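PDB 3BJR: putative carboxylesterase from Lactobacillus plantarum WCFS1, which probably hydrolyses carboxylic ester bonds as a serine esterase of the alpha/beta-hydrolase type, although its natural substrate is not established. Local coordinates for residues T208-T213 against L225-A230; I53-G58 against M74-H79. All coordinates share one frame; numbering follows the deposited sequence.

Read from the N terminus, contact 2 comes first: strand 50-56 leads through a loop into helix 66-77, and the end of that helix folds back on the strand, closing a loop of 15 residues between I53-G58 and M74-H79. The chain then builds strands 82-87, 125-131 and 165-168 before contact 1 closes a second, shorter loop of 11 residues between T208-T213 and L225-A230. The two loops follow one another, neither nested nor crossed. Each belongs to a beta-alpha-beta unit of the same mixed sheet, contact 2 with strand 82-87 and contact 1 with strand 238-243, outermost within this chain. Their centres lie about 19 Å apart.

Contact 1: T208-T213 against L225-A230; sequences TFIWTT and LAYATA
I210 and Y227 carry the meeting of strand and helix, the methyl CD1 of I210 lying 4.0 Å from CD2 of Y227. The methyl comes to the rim of the phenol ring, near its plane. Further along the same rim, CG2 of T208 lies 4.2 Å from CE2 of Y227, so two aliphatic groups from the strand border one edge of the ring. CD1 of I210 also approaches CB of A228, at 4.4 Å; the small alanine lets the helix turn sit beside the isoleucine tip. With 120 Å² buried and every touching residue buried, the interface is modest but wholly apolar.

In I210, CD1 stands anti to CA (chi2 161°), which carries the methyl out from the sheet. Y227 has CG anti to its own backbone N (chi1 -172°), and its long ring spans the gap to T208. Side chains alternate along a strand, which puts T208 and I210, two residues apart, on the same side, facing the helix; their branched beta-carbons suit an extended backbone. The T208 hydroxyl hydrogen-bonds to O of Q206, leaving the methyl for the tyrosine. On the helix, OG1 of T229 donates a hydrogen bond to O of L225 at 2.7 Å, an oxygen that also accepts from T229 N on the other face of its plane.

Segment 225-230 of helix 222-233 runs nearly antiparallel to strand 208-213, at 160°, within a beta-alpha-beta crossover. L167 of strand 165-168 touches both I210 and Y227, L240 of strand 238-243 touches I210 and A228, and L225 of the second subunit packs on A228.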
loop_
_atom_site.group_PDB
_atom_site.type_symbol
_atom_site.label_atom_id
_atom_site.label_comp_id
_atom_site.label_asym_id
_atom_site.label_seq_id
_atom_site.Cartn_x
_atom_site.Cartn_y
_atom_site.Cartn_z
ATOM N N THR A 208 -5.711 -3.700 10.969
ATOM C CA THR A 208 -5.871 -4.418 9.722
ATOM C C THR A 208 -4.686 -4.272 8.779
ATOM O O THR A 208 -4.276 -3.166 8.449
ATOM C CB THR A 208 -7.158 -3.915 9.025
ATOM O OG1 THR A 208 -8.267 -4.049 9.934
ATOM C CG2 THR A 208 -7.470 -4.693 7.694
ATOM N N PHE A 209 -4.181 -5.405 8.305
ATOM C CA PHE A 209 -3.105 -5.457 7.332
ATOM C C PHE A 209 -3.733 -5.931 6.044
ATOM O O PHE A 209 -4.297 -7.003 5.987
ATOM C CB PHE A 209 -2.012 -6.438 7.737
ATOM C CG PHE A 209 -0.899 -6.520 6.775
ATOM C CD1 PHE A 209 -0.927 -7.381 5.728
ATOM C CD2 PHE A 209 0.202 -5.671 6.911
ATOM C CE1 PHE A 209 0.143 -7.455 4.823
ATOM C CE2 PHE A 209 1.247 -5.740 6.029
ATOM C CZ PHE A 209 1.223 -6.599 4.981
ATOM N N ILE A 210 -3.595 -5.130 4.991
ATOM C CA ILE A 210 -4.158 -5.459 3.700
ATOM C C ILE A 210 -3.108 -5.410 2.610
ATOM O O ILE A 210 -2.279 -4.506 2.577
ATOM C CB ILE A 210 -5.232 -4.435 3.252
ATOM C CG1 ILE A 210 -6.187 -4.075 4.365
ATOM C CG2 ILE A 210 -6.021 -4.954 2.044
ATOM C CD1 ILE A 210 -6.942 -2.764 4.109
ATOM N N TRP A 211 -3.167 -6.388 1.713
ATOM C CA TRP A 211 -2.422 -6.336 0.469
ATOM C C TRP A 211 -3.274 -6.899 -0.651
ATOM O O TRP A 211 -4.115 -7.789 -0.446
ATOM C CB TRP A 211 -1.045 -6.979 0.539
ATOM C CG TRP A 211 -0.960 -8.409 0.255
ATOM C CD1 TRP A 211 -0.538 -8.987 -0.899
ATOM C CD2 TRP A 211 -1.223 -9.473 1.168
ATOM N NE1 TRP A 211 -0.571 -10.353 -0.777
ATOM C CE2 TRP A 211 -0.961 -10.675 0.493
ATOM C CE3 TRP A 211 -1.645 -9.519 2.483
ATOM C CZ2 TRP A 211 -1.142 -11.918 1.086
ATOM C CZ3 TRP A 211 -1.805 -10.744 3.082
ATOM C CH2 TRP A 211 -1.564 -11.930 2.382
ATOM N N THR A 212 -3.109 -6.306 -1.832
ATOM C CA THR A 212 -3.823 -6.787 -3.020
ATOM C C THR A 212 -3.024 -6.405 -4.265
ATOM O O THR A 212 -1.863 -5.910 -4.172
ATOM C CB THR A 212 -5.318 -6.317 -3.058
ATOM O OG1 THR A 212 -6.061 -7.094 -4.018
ATOM C CG2 THR A 212 -5.427 -4.904 -3.382
ATOM N N THR A 213 -3.614 -6.685 -5.420
ATOM C CA THR A 213 -3.002 -6.372 -6.706
ATOM C C THR A 213 -3.629 -5.115 -7.336
ATOM O O THR A 213 -4.858 -4.886 -7.229
ATOM C CB THR A 213 -3.049 -7.594 -7.652
ATOM O OG1 THR A 213 -2.359 -7.263 -8.856
ATOM C CG2 THR A 213 -4.510 -8.045 -7.949
ATOM N N LEU A 225 -9.171 0.022 -1.663
ATOM C CA LEU A 225 -8.777 1.378 -1.373
ATOM C C LEU A 225 -9.874 2.071 -0.574
ATOM O O LEU A 225 -9.584 2.867 0.297
ATOM C CB LEU A 225 -8.470 2.161 -2.650
ATOM C CG LEU A 225 -7.175 1.819 -3.405
ATOM C CD1 LEU A 225 -7.142 2.543 -4.698
ATOM C CD2 LEU A 225 -5.984 2.192 -2.586
ATOM N N ALA A 226 -11.131 1.742 -0.855
ATOM C CA ALA A 226 -12.267 2.350 -0.169
ATOM C C ALA A 226 -12.351 1.871 1.254
ATOM O O ALA A 226 -12.685 2.641 2.128
ATOM C CB ALA A 226 -13.555 2.065 -0.913
ATOM N N TYR A 227 -12.056 0.602 1.485
ATOM C CA TYR A 227 -12.048 0.050 2.799
ATOM C C TYR A 227 -10.927 0.703 3.621
ATOM O O TYR A 227 -11.131 1.030 4.776
ATOM C CB TYR A 227 -11.836 -1.480 2.724
ATOM C CG TYR A 227 -11.987 -2.222 4.017
ATOM C CD1 TYR A 227 -13.205 -2.329 4.628
ATOM C CD2 TYR A 227 -10.919 -2.892 4.604
ATOM C CE1 TYR A 227 -13.349 -3.027 5.839
ATOM C CE2 TYR A 227 -11.061 -3.583 5.806
ATOM C CZ TYR A 227 -12.284 -3.661 6.415
ATOM O OH TYR A 227 -12.454 -4.348 7.620
ATOM N N ALA A 228 -9.742 0.865 3.030
ATOM C CA ALA A 228 -8.589 1.472 3.712
ATOM C C ALA A 228 -8.927 2.896 4.111
ATOM O O ALA A 228 -8.591 3.337 5.188
ATOM C CB ALA A 228 -7.375 1.431 2.813
ATOM N N THR A 229 -9.596 3.611 3.221
ATOM C CA THR A 229 -10.062 4.967 3.477
ATOM C C THR A 229 -11.034 5.016 4.664
ATOM O O THR A 229 -10.991 5.956 5.457
ATOM C CB THR A 229 -10.701 5.538 2.229
ATOM O OG1 THR A 229 -9.783 5.409 1.147
ATOM C CG2 THR A 229 -11.014 7.021 2.380
ATOM N N ALA A 230 -11.869 3.988 4.809
ATOM C CA ALA A 230 -12.831 3.916 5.904
ATOM C C ALA A 230 -12.072 3.606 7.168
ATOM O O ALA A 230 -12.383 4.136 8.223
ATOM C CB ALA A 230 -13.921 2.841 5.642
#

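Contact 2: I53-G58 against M74-H79; sequences IIIVPG and MAFAGH
The ring of F76 carries CD1 of I53 over one face, 4.3 Å from the ring centroid and 21° off the normal, a CH-pi contact in which the methyl is displaced toward the rim. CG1 of I53 follows it inward, 3.8 Å from CD1 of F76, so that the isoleucine's longer branch spans the ring's near side from CG to CE1. CD1 of I55 adds a second, oblique approach, 4.1 Å from CD2 of F76. The imidazole of H79 serves the helix instead: its ND1 donates to O of A75 at 2.7 Å, almost in the ring plane, which ties H79 back to the helical turn of A75.

Strand 50-56 and helix 66-77 begin a beta-alpha-beta unit that continues into strand 82-87. The strand order of the sheet, together with a GxSxG sequence at the end of strand 125-131, is consistent with an alpha/beta hydrolase.

The bend in I53 explains the first contact. Its CG1 stands beside the backbone N, and chi2 of -77° folds CD1 round over the phenyl instead of extending it; I55 is bent in much the same way. Two residues apart, both isoleucines can address one aromatic ring, and their beta-branching favours the extended backbone. Phenylalanine fits as the helix's partner because its broad apolar ring can serve both.

Within the strand layer, I53 also touches T127 and A129 of strand 125-131, while I55 packs on F131, which lies between G130 and S132 of the presumed nucleophile elbow. L276 and L279 of helix 270-281 also pack on F76.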
loop_
_atom_site.group_PDB
_atom_site.type_symbol
_atom_site.label_atom_id
_atom_site.label_comp_id
_atom_site.label_asym_id
_atom_site.label_seq_id
_atom_site.Cartn_x
_atom_site.Cartn_y
_atom_site.Cartn_z
ATOM N N ILE A 53 -2.873 -18.024 13.787
ATOM C CA ILE A 53 -3.463 -17.523 12.548
ATOM C C ILE A 53 -4.603 -18.456 12.144
ATOM O O ILE A 53 -4.453 -19.662 12.237
ATOM C CB ILE A 53 -2.428 -17.484 11.371
ATOM C CG1 ILE A 53 -1.362 -16.434 11.635
ATOM C CG2 ILE A 53 -3.124 -17.013 10.066
ATOM C CD1 ILE A 53 -1.886 -14.968 11.367
ATOM N N ILE A 54 -5.724 -17.900 11.688
ATOM C CA ILE A 54 -6.823 -18.701 11.104
ATOM C C ILE A 54 -6.951 -18.248 9.645
ATOM O O ILE A 54 -7.404 -17.145 9.378
ATOM C CB ILE A 54 -8.240 -18.509 11.757
ATOM C CG1 ILE A 54 -8.210 -18.702 13.303
ATOM C CG2 ILE A 54 -9.280 -19.441 11.022
ATOM C CD1 ILE A 54 -9.427 -18.111 14.055
ATOM N N ILE A 55 -6.525 -19.093 8.721
ATOM C CA ILE A 55 -6.586 -18.819 7.283
ATOM C C ILE A 55 -8.022 -19.004 6.810
ATOM O O ILE A 55 -8.618 -20.051 7.068
ATOM C CB ILE A 55 -5.655 -19.782 6.487
ATOM C CG1 ILE A 55 -4.196 -19.672 6.954
ATOM C CG2 ILE A 55 -5.783 -19.622 4.875
ATOM C CD1 ILE A 55 -3.490 -18.390 6.613
ATOM N N VAL A 56 -8.614 -17.958 6.226
ATOM C CA VAL A 56 -9.968 -18.034 5.638
ATOM C C VAL A 56 -9.704 -17.988 4.114
ATOM O O VAL A 56 -9.390 -16.920 3.539
ATOM C CB VAL A 56 -10.895 -16.933 6.131
ATOM C CG1 VAL A 56 -12.305 -17.159 5.584
ATOM C CG2 VAL A 56 -10.886 -16.893 7.680
ATOM N N PRO A 57 -9.731 -19.158 3.462
ATOM C CA PRO A 57 -9.327 -19.200 2.069
ATOM C C PRO A 57 -10.380 -18.695 1.071
ATOM O O PRO A 57 -11.463 -18.199 1.477
ATOM C CB PRO A 57 -9.015 -20.686 1.861
ATOM C CG PRO A 57 -9.902 -21.357 2.766
ATOM C CD PRO A 57 -10.089 -20.507 3.956
ATOM N N GLY A 58 -10.014 -18.774 -0.213
ATOM C CA GLY A 58 -10.862 -18.391 -1.296
ATOM C C GLY A 58 -11.707 -19.552 -1.700
ATOM O O GLY A 58 -11.937 -20.480 -0.909
HETATM N N MSE A 74 0.918 -22.985 6.504
HETATM C CA MSE A 74 2.351 -23.281 6.710
HETATM C C MSE A 74 3.271 -22.072 6.579
HETATM O O MSE A 74 4.296 -21.994 7.240
HETATM C CB MSE A 74 2.798 -24.395 5.784
HETATM C CG MSE A 74 2.127 -25.748 6.071
HETATM SE SE MSE A 74 2.381 -26.422 7.893
HETATM C CE MSE A 74 4.350 -26.179 7.902
ATOM N N ALA A 75 2.893 -21.112 5.753
ATOM C CA ALA A 75 3.674 -19.901 5.608
ATOM C C ALA A 75 3.831 -19.210 6.984
ATOM O O ALA A 75 4.896 -18.709 7.335
ATOM C CB ALA A 75 3.023 -18.966 4.566
ATOM N N PHE A 76 2.774 -19.253 7.779
ATOM C CA PHE A 76 2.768 -18.662 9.105
ATOM C C PHE A 76 3.300 -19.614 10.177
ATOM O O PHE A 76 4.069 -19.209 11.035
ATOM C CB PHE A 76 1.366 -18.169 9.412
ATOM C CG PHE A 76 1.019 -16.898 8.700
ATOM C CD1 PHE A 76 1.436 -15.677 9.204
ATOM C CD2 PHE A 76 0.277 -16.923 7.535
ATOM C CE1 PHE A 76 1.102 -14.493 8.561
ATOM C CE2 PHE A 76 -0.030 -15.774 6.857
ATOM C CZ PHE A 76 0.338 -14.543 7.380
ATOM N N ALA A 77 2.944 -20.888 10.075
ATOM C CA ALA A 77 3.378 -21.914 11.005
ATOM C C ALA A 77 4.885 -21.901 11.117
ATOM O O ALA A 77 5.437 -21.968 12.207
ATOM C CB ALA A 77 2.878 -23.274 10.550
ATOM N N GLY A 78 5.538 -21.731 9.972
ATOM C CA GLY A 78 6.986 -21.693 9.875
ATOM C C GLY A 78 7.633 -20.487 10.500
ATOM O O GLY A 78 8.849 -20.482 10.661
ATOM N N HIS A 79 6.848 -19.476 10.855
ATOM C CA HIS A 79 7.360 -18.260 11.497
ATOM C C HIS A 79 6.768 -18.056 12.903
ATOM O O HIS A 79 6.451 -16.926 13.288
ATOM C CB HIS A 79 7.090 -17.030 10.628
ATOM C CG HIS A 79 7.808 -17.054 9.317
ATOM N ND1 HIS A 79 7.260 -17.610 8.179
ATOM C CD2 HIS A 79 9.037 -16.612 8.964
ATOM C CE1 HIS A 79 8.127 -17.524 7.187
ATOM N NE2 HIS A 79 9.214 -16.926 7.638
#